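Local structure of pyruvate carboxylase n-terminal domain (Aquifex aeolicus, 1ULZ) at residues A[244-247]-A[248-252]; A[303-307]-A[308-312]; A[320-324]-A[325-329]. The protein serves as the biotin carboxylase subunit of a biotin-dependent enzyme and contains an ATP-grasp domain. The protein carries 1 engineered substitution. All blocks are in the same frame, centred on the assembly; numbering follows the deposited sequence.

Contact 1: residues A[244-247]-A[248-252]; sequences LILT and PEKRE
The carbonyl oxygen T247 O takes the backbone amide of R251 in the shortest bond of the turn, with R251 N 2.7 Å away and an N-H...O angle of 151°. It is the opening bond of helix 248-264. The side chain of T247 backs it up: OG1, held between the backbone N and the carbonyl carbon (chi1 59°), faces the first turn and accepts a weak bond from K250 N at 3.3 Å. A threonine suits this place because its short hydroxyl reaches an amide that has no helical carbonyl before it, and P248 suits the next because the first helical residue needs no N-H.

One residue earlier, L246 O accepts from a water at 3.1 Å, and the same water lies in the guanidinium plane, at its edge, where it accepts from R251 NH1. R251 NH2 forms a salt bridge with E225, which ties the guanidinium to the neighbouring strand. The buried L246 branch ends against the lysine chain, which crosses it at about a right angle: K250 CE touches L246 CD2 at 3.6 Å. Beyond this apolar stem, the ammonium of K250 goes to G281 O. Threonine, proline and the amides above them thus make a helix N-cap, with T247 at the N-cap position and its side-chain bond a weak one, here leading from strand 235-241 into helix 248-264 of the ATP-grasp domain.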
loop_
_atom_site.group_PDB
_atom_site.type_symbol
_atom_site.label_atom_id
_atom_site.label_comp_id
_atom_site.label_asym_id
_atom_site.label_seq_id
_atom_site.Cartn_x
_atom_site.Cartn_y
_atom_site.Cartn_z
ATOM N N LEU A 244 17.438 8.176 -10.683
ATOM C CA LEU A 244 18.688 7.456 -10.457
ATOM C C LEU A 244 19.916 8.277 -10.867
ATOM O O LEU A 244 21.048 7.888 -10.583
ATOM C CB LEU A 244 18.680 6.138 -11.233
ATOM C CG LEU A 244 17.559 5.159 -10.886
ATOM C CD1 LEU A 244 17.439 4.104 -11.974
ATOM C CD2 LEU A 244 17.833 4.533 -9.535
ATOM N N ILE A 245 19.702 9.409 -11.527
ATOM C CA ILE A 245 20.827 10.234 -11.965
ATOM C C ILE A 245 21.295 11.300 -10.977
ATOM O O ILE A 245 22.445 11.733 -11.034
ATOM C CB ILE A 245 20.523 10.935 -13.292
ATOM C CG1 ILE A 245 19.221 11.719 -13.183
ATOM C CG2 ILE A 245 20.431 9.921 -14.401
ATOM C CD1 ILE A 245 18.866 12.429 -14.461
ATOM N N LEU A 246 20.419 11.744 -10.083
ATOM C CA LEU A 246 20.823 12.764 -9.117
ATOM C C LEU A 246 21.325 12.152 -7.826
ATOM O O LEU A 246 20.745 11.189 -7.312
ATOM C CB LEU A 246 19.664 13.716 -8.792
ATOM C CG LEU A 246 19.116 14.545 -9.952
ATOM C CD1 LEU A 246 17.968 15.406 -9.464
ATOM C CD2 LEU A 246 20.226 15.401 -10.547
ATOM N N THR A 247 22.419 12.708 -7.316
ATOM C CA THR A 247 22.991 12.253 -6.056
ATOM C C THR A 247 22.281 13.085 -4.989
ATOM O O THR A 247 21.618 14.071 -5.312
ATOM C CB THR A 247 24.495 12.547 -5.989
ATOM O OG1 THR A 247 24.708 13.956 -6.140
ATOM C CG2 THR A 247 25.233 11.803 -7.093
ATOM N N PRO A 248 22.404 12.702 -3.709
ATOM C CA PRO A 248 21.737 13.478 -2.657
ATOM C C PRO A 248 22.127 14.960 -2.650
ATOM O O PRO A 248 21.283 15.826 -2.402
ATOM C CB PRO A 248 22.154 12.756 -1.379
ATOM C CG PRO A 248 22.277 11.322 -1.837
ATOM C CD PRO A 248 23.002 11.471 -3.164
ATOM N N GLU A 249 23.397 15.257 -2.927
ATOM C CA GLU A 249 23.843 16.647 -2.941
ATOM C C GLU A 249 23.248 17.428 -4.107
ATOM O O GLU A 249 22.874 18.594 -3.952
ATOM C CB GLU A 249 25.377 16.739 -2.975
ATOM C CG GLU A 249 26.107 15.464 -3.400
ATOM C CD GLU A 249 25.962 14.336 -2.390
ATOM O OE1 GLU A 249 26.158 14.594 -1.176
ATOM O OE2 GLU A 249 25.661 13.194 -2.805
ATOM N N LYS A 250 23.162 16.799 -5.275
ATOM C CA LYS A 250 22.587 17.477 -6.427
ATOM C C LYS A 250 21.074 17.555 -6.288
ATOM O O LYS A 250 20.443 18.499 -6.766
ATOM C CB LYS A 250 22.968 16.759 -7.718
ATOM C CG LYS A 250 24.411 17.020 -8.150
ATOM C CD LYS A 250 24.666 16.402 -9.516
ATOM C CE LYS A 250 23.548 16.785 -10.495
ATOM N NZ LYS A 250 23.537 15.928 -11.721
ATOM N N ARG A 251 20.496 16.557 -5.625
ATOM C CA ARG A 251 19.057 16.535 -5.398
ATOM C C ARG A 251 18.684 17.781 -4.607
ATOM O O ARG A 251 17.726 18.475 -4.941
ATOM C CB ARG A 251 18.649 15.281 -4.613
ATOM C CG ARG A 251 17.188 15.285 -4.166
ATOM C CD ARG A 251 16.701 13.883 -3.803
ATOM N NE ARG A 251 16.794 12.997 -4.957
ATOM C CZ ARG A 251 17.666 12.000 -5.071
ATOM N NH1 ARG A 251 18.524 11.749 -4.088
ATOM N NH2 ARG A 251 17.695 11.273 -6.181
ATOM N N GLU A 252 19.455 18.064 -3.558
ATOM C CA GLU A 252 19.189 19.236 -2.731
ATOM C C GLU A 252 19.576 20.535 -3.436
ATOM O O GLU A 252 18.886 21.545 -3.297
ATOM C CB GLU A 252 19.914 19.120 -1.386
ATOM C CG GLU A 252 19.307 18.058 -0.482
ATOM C CD GLU A 252 17.795 18.215 -0.330
ATOM O OE1 GLU A 252 17.094 17.184 -0.220
ATOM O OE2 GLU A 252 17.306 19.369 -0.311
HETATM O O HOH W 1 20.302 9.396 -4.881
#

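Contact 2: residues A[303-307]-A[308-312]; sequences TGIDI and VKWQI
The indole of W310 receives two groups obliquely, neither squarely over a face nor at an edge: D306 O lies 3.2 Å from W310 CD1, and the I305 methyl CG2 is 3.7 Å from that same carbon. I305 has CG2 anti to its nitrogen, beside the carbonyl carbon, and this turns the methyl to the ring. K313, further along the helix, adds a cation-pi contact to the indole.

The other flat group, the D306 carboxylate, is met from above its plane by the amide of K309, the donor standing 51° out of it. This bond from K309 N to D306 OD2 measures 3.0 Å and is fairly straight at 167°. Aspartate suits an N-cap because its short chain, with CG anti to the backbone N (chi1 -173°), folds an oxygen back over the first turn, while its main-chain O accepts from W310 N at 3.2 Å. OD2 also forms a salt bridge with R16, and OD1 accepts from a water at 2.7 Å that is shared with K309 NZ. The lysine stem leans on the carboxylate, but its charge pairs with E23. These charges would probably stabilise the ionised aspartate.

Helix 307-315 thus begins against helix 11-24, on which V308 packs, while I305 and I307 rest on L223 of strand 220-232, and F363 of the second subunit packs on D306.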
loop_
_atom_site.group_PDB
_atom_site.type_symbol
_atom_site.label_atom_id
_atom_site.label_comp_id
_atom_site.label_asym_id
_atom_site.label_seq_id
_atom_site.Cartn_x
_atom_site.Cartn_y
_atom_site.Cartn_z
ATOM N N THR A 303 8.724 9.562 0.250
ATOM C CA THR A 303 8.870 10.596 1.278
ATOM C C THR A 303 7.877 10.380 2.419
ATOM O O THR A 303 8.048 10.914 3.510
ATOM C CB THR A 303 8.627 12.014 0.736
ATOM O OG1 THR A 303 7.261 12.134 0.326
ATOM C CG2 THR A 303 9.560 12.312 -0.427
ATOM N N GLY A 304 6.834 9.601 2.157
ATOM C CA GLY A 304 5.837 9.330 3.179
ATOM C C GLY A 304 4.961 10.523 3.502
ATOM O O GLY A 304 4.378 10.593 4.584
ATOM N N ILE A 305 4.862 11.459 2.562
ATOM C CA ILE A 305 4.054 12.662 2.739
ATOM C C ILE A 305 2.813 12.632 1.833
ATOM O O ILE A 305 2.917 12.440 0.620
ATOM C CB ILE A 305 4.896 13.926 2.432
ATOM C CG1 ILE A 305 6.127 13.959 3.353
ATOM C CG2 ILE A 305 4.041 15.177 2.604
ATOM C CD1 ILE A 305 7.122 15.065 3.035
ATOM N N ASP A 306 1.641 12.816 2.433
ATOM C CA ASP A 306 0.379 12.807 1.699
ATOM C C ASP A 306 0.161 14.188 1.067
ATOM O O ASP A 306 -0.264 15.145 1.726
ATOM C CB ASP A 306 -0.754 12.437 2.662
ATOM C CG ASP A 306 -2.092 12.244 1.963
ATOM O OD1 ASP A 306 -2.906 11.446 2.472
ATOM O OD2 ASP A 306 -2.337 12.898 0.926
ATOM N N ILE A 307 0.469 14.278 -0.222
ATOM C CA ILE A 307 0.360 15.533 -0.953
ATOM C C ILE A 307 -1.051 16.088 -1.114
ATOM O O ILE A 307 -1.281 17.268 -0.867
ATOM C CB ILE A 307 1.023 15.412 -2.347
ATOM C CG1 ILE A 307 2.504 15.051 -2.180
ATOM C CG2 ILE A 307 0.879 16.722 -3.110
ATOM C CD1 ILE A 307 3.216 14.735 -3.477
ATOM N N VAL A 308 -1.998 15.247 -1.520
ATOM C CA VAL A 308 -3.371 15.709 -1.707
ATOM C C VAL A 308 -4.012 16.201 -0.412
ATOM O O VAL A 308 -4.686 17.231 -0.405
ATOM C CB VAL A 308 -4.254 14.615 -2.321
ATOM C CG1 VAL A 308 -5.700 15.092 -2.380
ATOM C CG2 VAL A 308 -3.751 14.276 -3.723
ATOM N N LYS A 309 -3.805 15.470 0.682
ATOM C CA LYS A 309 -4.366 15.883 1.963
ATOM C C LYS A 309 -3.770 17.236 2.345
ATOM O O LYS A 309 -4.473 18.110 2.845
ATOM C CB LYS A 309 -4.073 14.849 3.060
ATOM C CG LYS A 309 -4.715 15.205 4.408
ATOM C CD LYS A 309 -4.568 14.086 5.436
ATOM C CE LYS A 309 -5.355 12.841 5.027
ATOM N NZ LYS A 309 -5.160 11.715 5.971
ATOM N N TRP A 310 -2.478 17.413 2.096
ATOM C CA TRP A 310 -1.833 18.682 2.413
ATOM C C TRP A 310 -2.381 19.828 1.560
ATOM O O TRP A 310 -2.439 20.967 2.018
ATOM C CB TRP A 310 -0.309 18.578 2.259
ATOM C CG TRP A 310 0.382 18.213 3.544
ATOM C CD1 TRP A 310 1.112 17.088 3.795
ATOM C CD2 TRP A 310 0.389 18.974 4.762
ATOM N NE1 TRP A 310 1.574 17.099 5.090
ATOM C CE2 TRP A 310 1.145 18.245 5.705
ATOM C CE3 TRP A 310 -0.172 20.198 5.145
ATOM C CZ2 TRP A 310 1.354 18.699 7.009
ATOM C CZ3 TRP A 310 0.037 20.648 6.445
ATOM C CH2 TRP A 310 0.795 19.899 7.358
ATOM N N GLN A 311 -2.784 19.523 0.327
ATOM C CA GLN A 311 -3.358 20.526 -0.564
ATOM C C GLN A 311 -4.565 21.153 0.128
ATOM O O GLN A 311 -4.741 22.372 0.127
ATOM C CB GLN A 311 -3.845 19.890 -1.877
ATOM C CG GLN A 311 -2.785 19.593 -2.921
ATOM C CD GLN A 311 -3.400 19.138 -4.243
ATOM O OE1 GLN A 311 -3.955 18.041 -4.338
ATOM N NE2 GLN A 311 -3.316 19.991 -5.265
ATOM N N ILE A 312 -5.397 20.299 0.714
ATOM C CA ILE A 312 -6.606 20.746 1.391
ATOM C C ILE A 312 -6.309 21.496 2.684
ATOM O O ILE A 312 -6.902 22.542 2.943
ATOM C CB ILE A 312 -7.547 19.557 1.671
ATOM C CG1 ILE A 312 -7.884 18.856 0.342
ATOM C CG2 ILE A 312 -8.824 20.049 2.325
ATOM C CD1 ILE A 312 -8.494 17.481 0.489
HETATM O O HOH W 2 -2.317 11.304 5.122
#

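Contact 3: residues A[320-324]-A[325-329]; sequences LTIKQ and EDVKF
K323 and D326 bind each other through a single turn of 3-10 helix in the loop between helix 307-315 and strand 332-339. D326 N donates to K323 O at 2.8 Å, and the aspartate side chain answers by accepting from K323 N, with OD2 2.9 Å from it. This backward bond resembles one half of a capping box, the lysine offering only its main chain. Aspartate suits the place because, with CG beside its own nitrogen (chi1 -55°), a short carboxylate reaches back to the start of the turn; the amide meets it 37° above the carboxylate plane. A second 3-10 bond runs from V327 N to Q324 O.

The inner side of the turn is the well-packed one. V327, buried, sets CG2 against the amide of Q324, with NE2 3.5 Å away, and the glutamine chain, bent at chi2, crosses it obliquely. Q324 OE1 accepts from H222 N, so the amide is tied to strand 220-232 while the side chain also touches I221 and, on helix 248-264, T259. I322 CG2 meets V327 CG2 at 4.2 Å, the two branched chains crossing at about a right angle, and I322 continues onto W310.

The outer side is loose and polar, as suits long charged residues on a surface. K323 and E325 run side by side, pointing the same way, and the aliphatic stem of K323 meets the glutamate's carboxylate, CD lying 3.4 Å from E325 OE2, whereas the ammonium stays well away from it. K328 folds back over the end of the turn, where NZ donates to E325 O at 3.2 Å, coming in nearly in line with the C=O bond at 175°.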
loop_
_atom_site.group_PDB
_atom_site.type_symbol
_atom_site.label_atom_id
_atom_site.label_comp_id
_atom_site.label_asym_id
_atom_site.label_seq_id
_atom_site.Cartn_x
_atom_site.Cartn_y
_atom_site.Cartn_z
ATOM N N LEU A 320 2.240 24.530 6.829
ATOM C CA LEU A 320 2.916 23.303 6.425
ATOM C C LEU A 320 3.926 23.000 7.531
ATOM O O LEU A 320 4.970 23.635 7.615
ATOM C CB LEU A 320 3.632 23.510 5.086
ATOM C CG LEU A 320 4.433 22.325 4.532
ATOM C CD1 LEU A 320 3.554 21.078 4.461
ATOM C CD2 LEU A 320 4.972 22.683 3.157
ATOM N N THR A 321 3.615 22.030 8.380
ATOM C CA THR A 321 4.499 21.703 9.493
ATOM C C THR A 321 5.647 20.760 9.153
ATOM O O THR A 321 6.021 19.913 9.958
ATOM C CB THR A 321 3.699 21.106 10.660
ATOM O OG1 THR A 321 3.026 19.922 10.219
ATOM C CG2 THR A 321 2.668 22.121 11.172
ATOM N N ILE A 322 6.207 20.915 7.960
ATOM C CA ILE A 322 7.327 20.088 7.521
ATOM C C ILE A 322 8.466 20.988 7.058
ATOM O O ILE A 322 8.273 21.822 6.178
ATOM C CB ILE A 322 6.944 19.188 6.325
ATOM C CG1 ILE A 322 5.755 18.295 6.683
ATOM C CG2 ILE A 322 8.139 18.339 5.919
ATOM C CD1 ILE A 322 5.324 17.374 5.540
ATOM N N LYS A 323 9.643 20.831 7.654
ATOM C CA LYS A 323 10.798 21.631 7.252
ATOM C C LYS A 323 11.529 20.839 6.170
ATOM O O LYS A 323 11.430 19.618 6.134
ATOM C CB LYS A 323 11.739 21.858 8.441
ATOM C CG LYS A 323 11.132 22.598 9.628
ATOM C CD LYS A 323 12.179 22.747 10.745
ATOM C CE LYS A 323 11.590 23.359 12.018
ATOM N NZ LYS A 323 10.540 22.486 12.634
ATOM N N GLN A 324 12.269 21.520 5.302
ATOM C CA GLN A 324 12.986 20.836 4.225
ATOM C C GLN A 324 13.902 19.727 4.737
ATOM O O GLN A 324 14.056 18.683 4.094
ATOM C CB GLN A 324 13.815 21.833 3.416
ATOM C CG GLN A 324 14.418 21.232 2.161
ATOM C CD GLN A 324 13.354 20.713 1.208
ATOM O OE1 GLN A 324 12.565 21.482 0.664
ATOM N NE2 GLN A 324 13.325 19.404 1.011
ATOM N N GLU A 325 14.509 19.957 5.898
ATOM C CA GLU A 325 15.413 18.978 6.481
ATOM C C GLU A 325 14.682 17.713 6.906
ATOM O O GLU A 325 15.306 16.666 7.061
ATOM C CB GLU A 325 16.133 19.582 7.682
ATOM C CG GLU A 325 15.195 19.942 8.815
ATOM C CD GLU A 325 15.845 20.843 9.836
ATOM O OE1 GLU A 325 16.773 20.381 10.537
ATOM O OE2 GLU A 325 15.431 22.020 9.932
ATOM N N ASP A 326 13.369 17.802 7.104
ATOM C CA ASP A 326 12.590 16.628 7.508
ATOM C C ASP A 326 12.236 15.740 6.307
ATOM O O ASP A 326 11.783 14.609 6.482
ATOM C CB ASP A 326 11.274 17.030 8.198
ATOM C CG ASP A 326 11.477 17.953 9.396
ATOM O OD1 ASP A 326 12.459 17.774 10.154
ATOM O OD2 ASP A 326 10.629 18.857 9.587
ATOM N N VAL A 327 12.432 16.255 5.097
ATOM C CA VAL A 327 12.105 15.500 3.888
ATOM C C VAL A 327 13.158 14.449 3.572
ATOM O O VAL A 327 14.252 14.779 3.121
ATOM C CB VAL A 327 11.958 16.436 2.652
ATOM C CG1 VAL A 327 11.458 15.638 1.454
ATOM C CG2 VAL A 327 10.997 17.581 2.966
ATOM N N LYS A 328 12.821 13.185 3.811
ATOM C CA LYS A 328 13.739 12.082 3.549
ATOM C C LYS A 328 13.307 11.278 2.327
ATOM O O LYS A 328 12.135 11.273 1.950
ATOM C CB LYS A 328 13.816 11.147 4.760
ATOM C CG LYS A 328 14.184 11.832 6.065
ATOM C CD LYS A 328 15.523 12.544 5.980
ATOM C CE LYS A 328 15.905 13.108 7.343
ATOM N NZ LYS A 328 17.093 14.013 7.270
ATOM N N PHE A 329 14.266 10.587 1.719
ATOM C CA PHE A 329 14.008 9.784 0.531
ATOM C C PHE A 329 14.402 8.347 0.813
ATOM O O PHE A 329 15.584 8.003 0.862
ATOM C CB PHE A 329 14.791 10.363 -0.644
ATOM C CG PHE A 329 14.417 11.783 -0.958
ATOM C CD1 PHE A 329 13.228 12.071 -1.610
ATOM C CD2 PHE A 329 15.210 12.836 -0.525
ATOM C CE1 PHE A 329 12.834 13.386 -1.822
ATOM C CE2 PHE A 329 14.822 14.151 -0.733
ATOM C CZ PHE A 329 13.632 14.425 -1.380
#

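Contact 2 is buried, contact 1 partly so, and contact 3 lies at the surface. Contacts 1 and 2 both begin helices with a capping side chain, but threonine serves at the more exposed start and aspartate at the buried one, where arginine and the second subunit close in; in contact 3 an aspartate instead accepts from a main-chain amide across a 3-10 turn. Contact 3 touches both others: F329 makes a cation-pi contact with R251 of contact 1 and packs on T303 of contact 2, while T321 and I322 lie against W310. Contacts 1 and 2 do not touch, their nearest atoms being about 8 Å apart, but strand 220-232 is met by all three, through E225, L223 and H222.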